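Local atomic coordinates of ribosomal large subunit pseudouridine synthase D (Escherichia coli, PDB entry 1PRZ), a protein that converts uridines of 23S ribosomal RNA to pseudouridine, probably at positions 1911, 1915 and 1917, as a member of the RluA family of pseudouridine synthases. Residues 63-68 with 201-206. Sequence-based numbering, arbitrary orientation.
Sequences RLDKDT and DRQALH
Arg202 CG sits between its own backbone N and carbonyl carbon (chi1 71°), and from there the chain runs extended to NE, passing the carbonyl of Asp67 so that CD comes within 3.4 Å of Asp67 O. NH2 then donates to that oxygen at 2.9 Å (N-H...O 152°), slightly tilted from the guanidinium plane. The same nitrogen reaches back in plane to Leu205 O at 3.0 Å, while NE forms a salt bridge with Asp230 of helix 229-244. One guanidinium thus ties the loop 63-68 to strand 205-213 at Leu205.

Gln203 bends at chi2 (72°), which turns its amide back over the loop. Thr68 OG1 donates to Gln203 OE1 at 3.2 Å, lying in the amide carbonyl plane on a lone pair, and the two side chains cross at about a right angle. A water bound to Asp67 N donates to the same OE1, giving this oxygen two donors. On its methyl side, Thr68 CG2 packs against Leu205 CG at 3.9 Å. A second water joins Asp67 OD2 to Asp201 O, whereas Asp67 OD1 accepts from the backbone N of Asp27.

An alanine in place of Arg202 would probably leave Asp67 O and Leu205 O without their shared donor and Asp230 without its ionic mate.

Asp65, the active-site residue by similarity, begins the type I turn that Thr68 ends, closed by Thr68 N to Asp65 O at 2.9 Å. Its carboxylate is held by Arg63 at OD1 and Arg163 at OD2. The hydrogen bonds to Arg202 and Gln203 are made at the far end of this turn, by Asp67 O and Thr68 OG1, so their chemistry is consistent with a second shell that fixes the backbone carrying Asp65 without a hydrogen bond to its carboxylate.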
loop_
_atom_site.group_PDB
_atom_site.type_symbol
_atom_site.label_atom_id
_atom_site.label_comp_id
_atom_site.label_asym_id
_atom_site.label_seq_id
_atom_site.Cartn_x
_atom_site.Cartn_y
_atom_site.Cartn_z
ATOM N N ARG A 63 3.255 -3.648 8.284
ATOM C CA ARG A 63 2.738 -4.556 7.280
ATOM C C ARG A 63 2.009 -3.849 6.166
ATOM O O ARG A 63 1.701 -2.658 6.259
ATOM C CB ARG A 63 1.767 -5.578 7.932
ATOM C CG ARG A 63 0.478 -4.888 8.473
ATOM C CD ARG A 63 -0.552 -5.810 9.167
ATOM N NE ARG A 63 -1.352 -6.614 8.239
ATOM C CZ ARG A 63 -2.209 -6.118 7.332
ATOM N NH1 ARG A 63 -2.887 -6.944 6.534
ATOM N NH2 ARG A 63 -2.384 -4.803 7.209
ATOM N N LEU A 64 1.744 -4.614 5.118
ATOM C CA LEU A 64 1.003 -4.148 3.948
ATOM C C LEU A 64 -0.036 -5.241 3.744
ATOM O O LEU A 64 0.205 -6.407 4.108
ATOM C CB LEU A 64 1.884 -4.092 2.691
ATOM C CG LEU A 64 3.116 -3.182 2.589
ATOM C CD1 LEU A 64 3.756 -3.349 1.203
ATOM C CD2 LEU A 64 2.711 -1.713 2.816
ATOM N N ASP A 65 -1.179 -4.868 3.187
ATOM C CA ASP A 65 -2.230 -5.829 2.916
ATOM C C ASP A 65 -1.776 -6.830 1.857
ATOM O O ASP A 65 -0.927 -6.543 1.015
ATOM C CB ASP A 65 -3.504 -5.111 2.408
ATOM C CG ASP A 65 -4.158 -4.242 3.482
ATOM O OD1 ASP A 65 -4.041 -4.659 4.670
ATOM O OD2 ASP A 65 -4.798 -3.174 3.160
ATOM N N LYS A 66 -2.388 -8.003 1.900
ATOM C CA LYS A 66 -2.119 -9.073 0.956
ATOM C C LYS A 66 -1.982 -8.589 -0.493
ATOM O O LYS A 66 -1.035 -8.966 -1.212
ATOM C CB LYS A 66 -3.272 -10.109 1.048
ATOM C CG LYS A 66 -3.171 -11.246 0.065
ATOM C CD LYS A 66 -4.356 -12.226 0.269
ATOM C CE LYS A 66 -4.615 -13.012 -0.994
ATOM N NZ LYS A 66 -5.675 -14.111 -0.801
ATOM N N ASP A 67 -2.936 -7.750 -0.916
ATOM C CA ASP A 67 -2.963 -7.257 -2.264
ATOM C C ASP A 67 -2.533 -5.804 -2.463
ATOM O O ASP A 67 -2.952 -5.133 -3.432
ATOM C CB ASP A 67 -4.350 -7.511 -2.873
ATOM C CG ASP A 67 -4.594 -9.007 -3.185
ATOM O OD1 ASP A 67 -3.613 -9.758 -3.425
ATOM O OD2 ASP A 67 -5.780 -9.419 -3.212
ATOM N N THR A 68 -1.753 -5.298 -1.507
ATOM C CA THR A 68 -1.155 -3.991 -1.667
ATOM C C THR A 68 0.314 -4.326 -2.010
ATOM O O THR A 68 0.927 -5.215 -1.392
ATOM C CB THR A 68 -1.202 -3.156 -0.392
ATOM O OG1 THR A 68 -2.561 -2.793 -0.120
ATOM C CG2 THR A 68 -0.366 -1.858 -0.598
ATOM N N ASP A 201 -8.291 -6.285 -10.277
ATOM C CA ASP A 201 -8.925 -6.847 -9.074
ATOM C C ASP A 201 -8.239 -6.784 -7.707
ATOM O O ASP A 201 -8.262 -7.762 -6.942
ATOM C CB ASP A 201 -9.323 -8.307 -9.362
ATOM C CG ASP A 201 -8.125 -9.208 -9.537
ATOM O OD1 ASP A 201 -7.030 -8.735 -9.913
ATOM O OD2 ASP A 201 -8.272 -10.425 -9.316
ATOM N N ARG A 202 -7.623 -5.643 -7.415
ATOM C CA ARG A 202 -7.029 -5.411 -6.108
ATOM C C ARG A 202 -7.086 -3.900 -5.919
ATOM O O ARG A 202 -7.221 -3.173 -6.912
ATOM C CB ARG A 202 -5.574 -5.857 -6.066
ATOM C CG ARG A 202 -4.570 -4.969 -6.865
ATOM C CD ARG A 202 -3.126 -5.545 -6.810
ATOM N NE ARG A 202 -2.129 -4.659 -7.412
ATOM C CZ ARG A 202 -1.517 -3.650 -6.766
ATOM N NH1 ARG A 202 -0.632 -2.889 -7.408
ATOM N NH2 ARG A 202 -1.775 -3.403 -5.481
ATOM N N GLN A 203 -6.993 -3.434 -4.671
ATOM C CA GLN A 203 -6.935 -1.996 -4.391
ATOM C C GLN A 203 -5.804 -1.450 -5.284
ATOM O O GLN A 203 -4.707 -2.034 -5.311
ATOM C CB GLN A 203 -6.411 -1.661 -2.988
ATOM C CG GLN A 203 -6.880 -2.404 -1.777
ATOM C CD GLN A 203 -6.373 -3.814 -1.656
ATOM O OE1 GLN A 203 -5.311 -4.131 -1.071
ATOM N NE2 GLN A 203 -7.148 -4.673 -2.179
ATOM N N ALA A 204 -6.045 -0.334 -5.971
ATOM C CA ALA A 204 -4.991 0.298 -6.795
ATOM C C ALA A 204 -4.145 1.073 -5.775
ATOM O O ALA A 204 -4.264 2.293 -5.651
ATOM C CB ALA A 204 -5.614 1.261 -7.810
ATOM N N LEU A 205 -3.311 0.359 -5.042
ATOM C CA LEU A 205 -2.508 0.973 -3.991
ATOM C C LEU A 205 -1.102 0.365 -3.989
ATOM O O LEU A 205 -0.958 -0.866 -4.037
ATOM C CB LEU A 205 -3.190 0.726 -2.629
ATOM C CG LEU A 205 -2.498 1.307 -1.397
ATOM C CD1 LEU A 205 -2.394 2.827 -1.524
ATOM C CD2 LEU A 205 -3.314 0.961 -0.159
ATOM N N HIS A 206 -0.079 1.219 -3.912
ATOM C CA HIS A 206 1.332 0.758 -3.948
ATOM C C HIS A 206 2.229 1.567 -3.000
ATOM O O HIS A 206 2.216 2.793 -3.067
ATOM C CB HIS A 206 1.847 0.927 -5.385
ATOM C CG HIS A 206 3.293 0.613 -5.565
ATOM N ND1 HIS A 206 3.806 -0.655 -5.394
ATOM C CD2 HIS A 206 4.341 1.400 -5.920
ATOM C CE1 HIS A 206 5.104 -0.639 -5.635
ATOM N NE2 HIS A 206 5.456 0.594 -5.958
HETATM O O HOH W 1 -5.142 -6.882 0.451
HETATM O O HOH W 2 -7.951 -8.275 -4.107
#